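Putative amidohydrolase (Unidentified, PDB 3FEQ) probably acts as a zinc-dependent prolidase of the amidohydrolase superfamily, hydrolysing dipeptides that end in proline. Local coordinates at residues 32-37 with 367-372; 378-383 with 396-401. One frame throughout, in Å; residues are numbered along the deposited sequence.

Interaction 1: residues 32-37 with 367-372; sequences ERIVEV and GVIAVG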
ATOM      1  N   GLU C  32      42.976  -8.425  29.295  1.00 68.27           N
ATOM      2  CA  GLU C  32      42.145  -9.452  28.707  1.00 67.30           C
ATOM      3  C   GLU C  32      42.985 -10.439  27.911  1.00 64.56           C
ATOM      4  O   GLU C  32      42.453 -11.374  27.317  1.00 65.02           O
ATOM      5  CB  GLU C  32      41.105  -8.809  27.801  1.00 67.38           C
ATOM      6  CG  GLU C  32      40.304  -7.716  28.477  1.00 70.26           C
ATOM      7  CD  GLU C  32      39.205  -7.173  27.594  1.00 75.36           C
ATOM      8  OE1 GLU C  32      38.448  -6.298  28.057  1.00 75.04           O
ATOM      9  OE2 GLU C  32      39.093  -7.627  26.438  1.00 86.13           O
ATOM     10  N   ARG C  33      44.298 -10.238  27.919  1.00 60.97           N
ATOM     11  CA  ARG C  33      45.198 -11.032  27.089  1.00 60.70           C
ATOM     12  C   ARG C  33      46.139 -11.929  27.883  1.00 59.82           C
ATOM     13  O   ARG C  33      46.405 -11.688  29.060  1.00 63.03           O
ATOM     14  CB  ARG C  33      45.992 -10.130  26.151  1.00 60.29           C
ATOM     15  CG  ARG C  33      45.114  -9.191  25.356  1.00 58.60           C
ATOM     16  CD  ARG C  33      45.604  -9.090  23.942  1.00 60.02           C
ATOM     17  NE  ARG C  33      44.519  -8.846  22.994  1.00 62.48           N
ATOM     18  CZ  ARG C  33      44.014  -9.768  22.176  1.00 60.76           C
ATOM     19  NH1 ARG C  33      43.050  -9.458  21.315  1.00 51.88           N
ATOM     20  NH2 ARG C  33      44.478 -11.007  22.214  1.00 68.24           N
ATOM     21  N   ILE C  34      46.619 -12.981  27.227  1.00 59.24           N
ATOM     22  CA  ILE C  34      47.652 -13.843  27.785  1.00 58.84           C
ATOM     23  C   ILE C  34      49.026 -13.255  27.450  1.00 61.98           C
ATOM     24  O   ILE C  34      49.297 -12.941  26.293  1.00 59.05           O
ATOM     25  CB  ILE C  34      47.525 -15.284  27.242  1.00 52.71           C
ATOM     26  CG1 ILE C  34      46.173 -15.883  27.636  1.00 49.57           C
ATOM     27  CG2 ILE C  34      48.658 -16.157  27.758  1.00 60.62           C
ATOM     28  CD1 ILE C  34      45.959 -17.310  27.170  1.00 51.84           C
ATOM     29  N   VAL C  35      49.867 -13.056  28.466  1.00 64.91           N
ATOM     30  CA  VAL C  35      51.180 -12.439  28.257  1.00 63.54           C
ATOM     31  C   VAL C  35      52.337 -13.416  28.396  1.00 66.26           C
ATOM     32  O   VAL C  35      53.392 -13.201  27.815  1.00 65.62           O
ATOM     33  CB  VAL C  35      51.440 -11.276  29.209  1.00 57.71           C
ATOM     34  CG1 VAL C  35      52.475 -10.358  28.617  1.00 66.85           C
ATOM     35  CG2 VAL C  35      50.180 -10.519  29.475  1.00 63.78           C
ATOM     36  N   GLU C  36      52.152 -14.469  29.185  1.00 66.18           N
ATOM     37  CA  GLU C  36      53.200 -15.462  29.361  1.00 75.83           C
ATOM     38  C   GLU C  36      52.651 -16.838  29.673  1.00 71.07           C
ATOM     39  O   GLU C  36      51.796 -16.995  30.538  1.00 72.88           O
ATOM     40  CB  GLU C  36      54.164 -15.039  30.472  1.00 82.63           C
ATOM     41  CG  GLU C  36      55.605 -14.859  30.020  1.00 92.57           C
ATOM     42  CD  GLU C  36      56.544 -14.551  31.174  1.00 96.25           C
ATOM     43  OE1 GLU C  36      57.261 -13.527  31.105  1.00111.22           O
ATOM     44  OE2 GLU C  36      56.558 -15.325  32.154  1.00107.98           O
ATOM     45  N   VAL C  37      53.169 -17.838  28.974  1.00 72.18           N
ATOM     46  CA  VAL C  37      53.034 -19.215  29.416  1.00 74.48           C
ATOM     47  C   VAL C  37      54.418 -19.803  29.650  1.00 77.05           C
ATOM     48  O   VAL C  37      55.238 -19.874  28.738  1.00 77.77           O
ATOM     49  CB  VAL C  37      52.287 -20.072  28.391  1.00 73.68           C
ATOM     50  CG1 VAL C  37      51.700 -21.305  29.072  1.00 75.20           C
ATOM     51  CG2 VAL C  37      51.197 -19.264  27.711  1.00 79.62           C
ATOM     52  N   GLY C 367      40.873 -20.127  21.156  1.00 48.18           N
ATOM     53  CA  GLY C 367      41.129 -21.551  20.926  1.00 51.98           C
ATOM     54  C   GLY C 367      42.575 -21.984  21.092  1.00 56.31           C
ATOM     55  O   GLY C 367      42.943 -23.105  20.747  1.00 59.45           O
ATOM     56  N   VAL C 368      43.405 -21.098  21.626  1.00 58.16           N
ATOM     57  CA  VAL C 368      44.815 -21.414  21.831  1.00 59.72           C
ATOM     58  C   VAL C 368      45.365 -20.670  23.053  1.00 62.29           C
ATOM     59  O   VAL C 368      45.088 -19.479  23.229  1.00 66.64           O
ATOM     60  CB  VAL C 368      45.654 -21.138  20.545  1.00 56.53           C
ATOM     61  CG1 VAL C 368      45.728 -19.646  20.225  1.00 38.59           C
ATOM     62  CG2 VAL C 368      47.041 -21.751  20.653  1.00 60.44           C
ATOM     63  N   ILE C 369      46.066 -21.390  23.933  1.00 54.81           N
ATOM     64  CA  ILE C 369      46.809 -20.742  25.014  1.00 54.79           C
ATOM     65  C   ILE C 369      48.201 -20.356  24.537  1.00 52.16           C
ATOM     66  O   ILE C 369      49.126 -21.161  24.550  1.00 54.96           O
ATOM     67  CB  ILE C 369      46.915 -21.610  26.287  1.00 50.81           C
ATOM     68  CG1 ILE C 369      45.536 -22.076  26.732  1.00 55.52           C
ATOM     69  CG2 ILE C 369      47.559 -20.821  27.412  1.00 37.92           C
ATOM     70  CD1 ILE C 369      45.566 -22.882  27.999  1.00 68.10           C
ATOM     71  N   ALA C 370      48.330 -19.117  24.093  1.00 49.80           N
ATOM     72  CA  ALA C 370      49.581 -18.620  23.568  1.00 52.91           C
ATOM     73  C   ALA C 370      49.682 -17.156  23.916  1.00 56.41           C
ATOM     74  O   ALA C 370      48.696 -16.540  24.314  1.00 55.37           O
ATOM     75  CB  ALA C 370      49.633 -18.808  22.069  1.00 52.04           C
ATOM     76  N   VAL C 371      50.877 -16.602  23.776  1.00 62.46           N
ATOM     77  CA  VAL C 371      51.097 -15.209  24.129  1.00 65.25           C
ATOM     78  C   VAL C 371      50.402 -14.329  23.101  1.00 61.40           C
ATOM     79  O   VAL C 371      50.534 -14.543  21.904  1.00 62.10           O
ATOM     80  CB  VAL C 371      52.605 -14.878  24.229  1.00 65.88           C
ATOM     81  CG1 VAL C 371      52.821 -13.395  24.450  1.00 64.86           C
ATOM     82  CG2 VAL C 371      53.250 -15.680  25.356  1.00 70.53           C
ATOM     83  N   GLY C 372      49.597 -13.391  23.579  1.00 60.10           N
ATOM     84  CA  GLY C 372      48.933 -12.450  22.700  1.00 56.27           C
ATOM     85  C   GLY C 372      47.480 -12.804  22.476  1.00 57.73           C
ATOM     86  O   GLY C 372      46.705 -11.972  22.016  1.00 62.94           O
TER

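Interaction 2: residues 378-383 with 396-401; sequences VVLDGN and ARVEYV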
ATOM      1  N   VAL C 378      39.484 -22.412  30.496  1.00 50.80           N
ATOM      2  CA  VAL C 378      38.740 -23.340  31.317  1.00 50.29           C
ATOM      3  C   VAL C 378      39.744 -24.059  32.194  1.00 50.70           C
ATOM      4  O   VAL C 378      40.837 -24.397  31.743  1.00 46.33           O
ATOM      5  CB  VAL C 378      37.985 -24.353  30.450  1.00 49.54           C
ATOM      6  CG1 VAL C 378      37.495 -25.502  31.282  1.00 54.92           C
ATOM      7  CG2 VAL C 378      36.822 -23.685  29.783  1.00 60.15           C
ATOM      8  N   VAL C 379      39.395 -24.232  33.464  1.00 50.32           N
ATOM      9  CA  VAL C 379      40.192 -25.044  34.358  1.00 47.35           C
ATOM     10  C   VAL C 379      39.485 -26.341  34.731  1.00 49.07           C
ATOM     11  O   VAL C 379      38.372 -26.344  35.246  1.00 46.34           O
ATOM     12  CB  VAL C 379      40.646 -24.258  35.585  1.00 45.43           C
ATOM     13  CG1 VAL C 379      41.188 -25.191  36.647  1.00 49.59           C
ATOM     14  CG2 VAL C 379      41.691 -23.248  35.185  1.00 32.43           C
ATOM     15  N   LEU C 380      40.178 -27.443  34.483  1.00 54.95           N
ATOM     16  CA  LEU C 380      39.572 -28.745  34.380  1.00 59.10           C
ATOM     17  C   LEU C 380      40.193 -29.666  35.423  1.00 62.66           C
ATOM     18  O   LEU C 380      41.412 -29.742  35.543  1.00 65.29           O
ATOM     19  CB  LEU C 380      39.862 -29.289  32.986  1.00 64.14           C
ATOM     20  CG  LEU C 380      38.714 -29.711  32.086  1.00 67.87           C
ATOM     21  CD1 LEU C 380      37.501 -28.856  32.355  1.00 64.45           C
ATOM     22  CD2 LEU C 380      39.153 -29.592  30.644  1.00 63.04           C
ATOM     23  N   ASP C 381      39.348 -30.367  36.168  1.00 63.37           N
ATOM     24  CA  ASP C 381      39.793 -31.330  37.177  1.00 65.09           C
ATOM     25  C   ASP C 381      39.992 -32.720  36.561  1.00 62.54           C
ATOM     26  O   ASP C 381      39.088 -33.557  36.568  1.00 64.50           O
ATOM     27  CB  ASP C 381      38.755 -31.394  38.309  1.00 77.59           C
ATOM     28  CG  ASP C 381      39.182 -32.291  39.466  1.00 88.60           C
ATOM     29  OD1 ASP C 381      40.306 -32.118  39.981  1.00 99.48           O
ATOM     30  OD2 ASP C 381      38.368 -33.141  39.892  1.00 97.08           O
ATOM     31  N   GLY C 382      41.181 -32.967  36.030  1.00 50.59           N
ATOM     32  CA  GLY C 382      41.445 -34.223  35.358  1.00 47.26           C
ATOM     33  C   GLY C 382      42.017 -33.954  33.990  1.00 53.22           C
ATOM     34  O   GLY C 382      42.189 -32.804  33.603  1.00 54.19           O
ATOM     35  N   ASN C 383      42.304 -35.016  33.252  1.00 56.44           N
ATOM     36  CA  ASN C 383      42.972 -34.880  31.976  1.00 57.64           C
ATOM     37  C   ASN C 383      42.110 -35.398  30.830  1.00 60.45           C
ATOM     38  O   ASN C 383      41.889 -36.602  30.708  1.00 59.14           O
ATOM     39  CB  ASN C 383      44.313 -35.600  32.013  1.00 58.96           C
ATOM     40  CG  ASN C 383      44.958 -35.678  30.659  1.00 69.56           C
ATOM     41  OD1 ASN C 383      45.106 -34.665  29.975  1.00 75.14           O
ATOM     42  ND2 ASN C 383      45.311 -36.889  30.237  1.00 77.06           N
ATOM     43  N   ALA C 396      30.284 -30.996  35.076  1.00 99.75           N
ATOM     44  CA  ALA C 396      30.637 -31.725  36.290  1.00 93.69           C
ATOM     45  C   ALA C 396      32.058 -31.419  36.760  1.00 89.23           C
ATOM     46  O   ALA C 396      32.274 -31.075  37.922  1.00 85.69           O
ATOM     47  CB  ALA C 396      30.458 -33.224  36.070  1.00 91.74           C
ATOM     48  N   ARG C 397      33.014 -31.504  35.839  1.00 86.34           N
ATOM     49  CA  ARG C 397      34.431 -31.457  36.199  1.00 82.18           C
ATOM     50  C   ARG C 397      35.197 -30.190  35.774  1.00 79.03           C
ATOM     51  O   ARG C 397      36.422 -30.211  35.664  1.00 78.42           O
ATOM     52  CB  ARG C 397      35.138 -32.709  35.685  1.00 80.74           C
ATOM     53  CG  ARG C 397      35.700 -33.588  36.789  1.00 85.16           C
ATOM     54  CD  ARG C 397      36.134 -34.941  36.244  1.00 96.55           C
ATOM     55  NE  ARG C 397      35.192 -36.002  36.585  1.00107.53           N
ATOM     56  CZ  ARG C 397      34.188 -36.410  35.814  1.00112.52           C
ATOM     57  NH1 ARG C 397      33.971 -35.856  34.629  1.00114.65           N
ATOM     58  NH2 ARG C 397      33.393 -37.380  36.238  1.00119.16           N
ATOM     59  N   VAL C 398      34.481 -29.087  35.562  1.00 73.58           N
ATOM     60  CA  VAL C 398      35.101 -27.797  35.254  1.00 64.10           C
ATOM     61  C   VAL C 398      34.845 -26.843  36.404  1.00 65.17           C
ATOM     62  O   VAL C 398      33.701 -26.519  36.695  1.00 67.78           O
ATOM     63  CB  VAL C 398      34.535 -27.196  33.945  1.00 61.90           C
ATOM     64  CG1 VAL C 398      33.064 -27.515  33.796  1.00 64.71           C
ATOM     65  CG2 VAL C 398      34.756 -25.700  33.890  1.00 60.15           C
ATOM     66  N   GLU C 399      35.900 -26.419  37.087  1.00 68.97           N
ATOM     67  CA  GLU C 399      35.704 -25.604  38.276  1.00 68.80           C
ATOM     68  C   GLU C 399      36.082 -24.145  38.118  1.00 65.74           C
ATOM     69  O   GLU C 399      35.712 -23.325  38.953  1.00 68.75           O
ATOM     70  CB  GLU C 399      36.384 -26.205  39.502  1.00 76.26           C
ATOM     71  CG  GLU C 399      37.882 -26.206  39.439  1.00 91.09           C
ATOM     72  CD  GLU C 399      38.426 -27.594  39.252  1.00111.85           C
ATOM     73  OE1 GLU C 399      38.654 -27.986  38.086  1.00126.80           O
ATOM     74  OE2 GLU C 399      38.587 -28.302  40.271  1.00113.99           O
ATOM     75  N   TYR C 400      36.810 -23.811  37.059  1.00 64.05           N
ATOM     76  CA  TYR C 400      37.062 -22.404  36.755  1.00 63.57           C
ATOM     77  C   TYR C 400      36.794 -22.070  35.302  1.00 58.80           C
ATOM     78  O   TYR C 400      37.241 -22.778  34.405  1.00 62.88           O
ATOM     79  CB  TYR C 400      38.488 -22.007  37.121  1.00 63.26           C
ATOM     80  CG  TYR C 400      38.776 -22.018  38.604  1.00 72.04           C
ATOM     81  CD1 TYR C 400      38.178 -21.098  39.456  1.00 78.40           C
ATOM     82  CD2 TYR C 400      39.669 -22.930  39.152  1.00 72.56           C
ATOM     83  CE1 TYR C 400      38.454 -21.093  40.813  1.00 79.84           C
ATOM     84  CE2 TYR C 400      39.941 -22.938  40.509  1.00 68.36           C
ATOM     85  CZ  TYR C 400      39.334 -22.016  41.331  1.00 70.19           C
ATOM     86  OH  TYR C 400      39.603 -22.008  42.678  1.00 77.17           O
ATOM     87  N   VAL C 401      36.067 -20.986  35.069  1.00 50.67           N
ATOM     88  CA  VAL C 401      35.971 -20.437  33.723  1.00 42.25           C
ATOM     89  C   VAL C 401      36.394 -18.974  33.706  1.00 43.93           C
ATOM     90  O   VAL C 401      35.875 -18.153  34.457  1.00 38.37           O
ATOM     91  CB  VAL C 401      34.562 -20.596  33.127  1.00 38.68           C
ATOM     92  CG1 VAL C 401      34.490 -19.953  31.770  1.00 37.28           C
ATOM     93  CG2 VAL C 401      34.182 -22.060  33.023  1.00 28.42           C
TER

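Interaction 1: residues 32-37 with 367-372
I34 meets I369 and A370 where strand 33-38 lies against the loop between helix 354-359 and strand 377-380. Its CB rests on the backbone oxygen A370 O at 3.4 Å. The branch methyl CG2, anti to the backbone N while CG1 is anti to the carbonyl carbon (chi1 -61°), stays beside the same oxygen. The other branch runs outstretched past CG1, and its terminal CD1 reaches I369 CG2 at 3.9 Å. The two isoleucines slant across one another, methyl against methyl. I369 CG2 also receives V37 CG2 at 4.0 Å, the side chains of V37 and I369 set about at right angles, so one methyl of I369 touches both I34 and V37. Beyond the segments this apolar patch continues through V13, V57 and P59. On the other flank V371 spreads its two methyls around the carbonyl oxygen of V35, CG1 at 3.4 Å from V35 O and CG2 nearly as close. The backbone supplies the polar link: G372 N donates to I34 O at 2.8 Å and is almost straight (N-H...O 170°), while I34 and E32 make further backbone bonds to A373 and A375. R33, bent along its chain, brings its guanidinium obliquely to the carbonyl of G372. V35 and E36 both face V28 of strand 20-30 in a classic beta bulge. The chemistry is thus divided: the buried side chains of I34 and I369 pack together with V37, one clear hydrogen bond between the two segments, G372 N to I34 O, ties the loop to the strand, and R33, V35 and V371 are more accessible to solvent.

Interaction 2: residues 378-383 with 396-401
The Y400 ring turns an edge to V379: V379 CB lies in its plane, and V379 CG1 stands near that plane, 3.7 Å from Y400 CD2. Within the pair of segments this edge makes the ring's contact; the Y400 side chain also touches L407 and R410 of strand 406-410. The two side chains start out side by side, CB to CB, pointing the same way. The carboxylates of D381 and E399 are turned almost perpendicular, 86° between planes, with D381 OD1 4.2 Å from E399 OE2; such like charges would probably raise the proton affinity of one or both. E399 gets there with CG between its backbone N and carbonyl carbon (chi1 67°) and a bend at the next bond, which folds OE1 back to 3.4 Å from D381 CB. OE1 is also near D381 N, but the angle is poor, and that N-H goes instead to R397 O at 3.0 Å. R397 lays its CG and CD beside D381 O, its guanidinium roughly parallel to the D381 carboxylate but too distant for a salt bridge. On the opposite side of the sheet from V379 and Y400, V398 CG2 packs on V378 CG1 at 3.8 Å, the side chains about perpendicular, and V398 CB on L380 CD1 equally closely. V379 N donates to Y400 O at 2.8 Å, whereas V379 O accepts from E399 N at 3.1 Å and only weakly from Y400 N. E399 and Y400 therefore share one partner, V379, and the register shifts by one residue. This is a classic beta bulge in an antiparallel strand pair, here within the small beta domain that accompanies the TIM barrel in amidohydrolases.

Interactions 1 and 2 follow one another along the chain: the loop at 367-372 leads into strand 377-380, which with the residues just after it forms most of 378-383. Their centres are 18 Å apart and their nearest atoms about 6 Å, without touching. Strand 56-66 connects them, since I369 packs on it while V378 and L380 of interaction 2 bond to the backbone of M58 and T56. The same strand runs on to H65, which with H67 and D323 binds one zinc ion; H231 and H251 bind the other. Neither contact supplies a zinc ligand; interaction 1 pairs an N-terminal strand with a loop of the C-terminal part, interaction 2 two C-terminal strands.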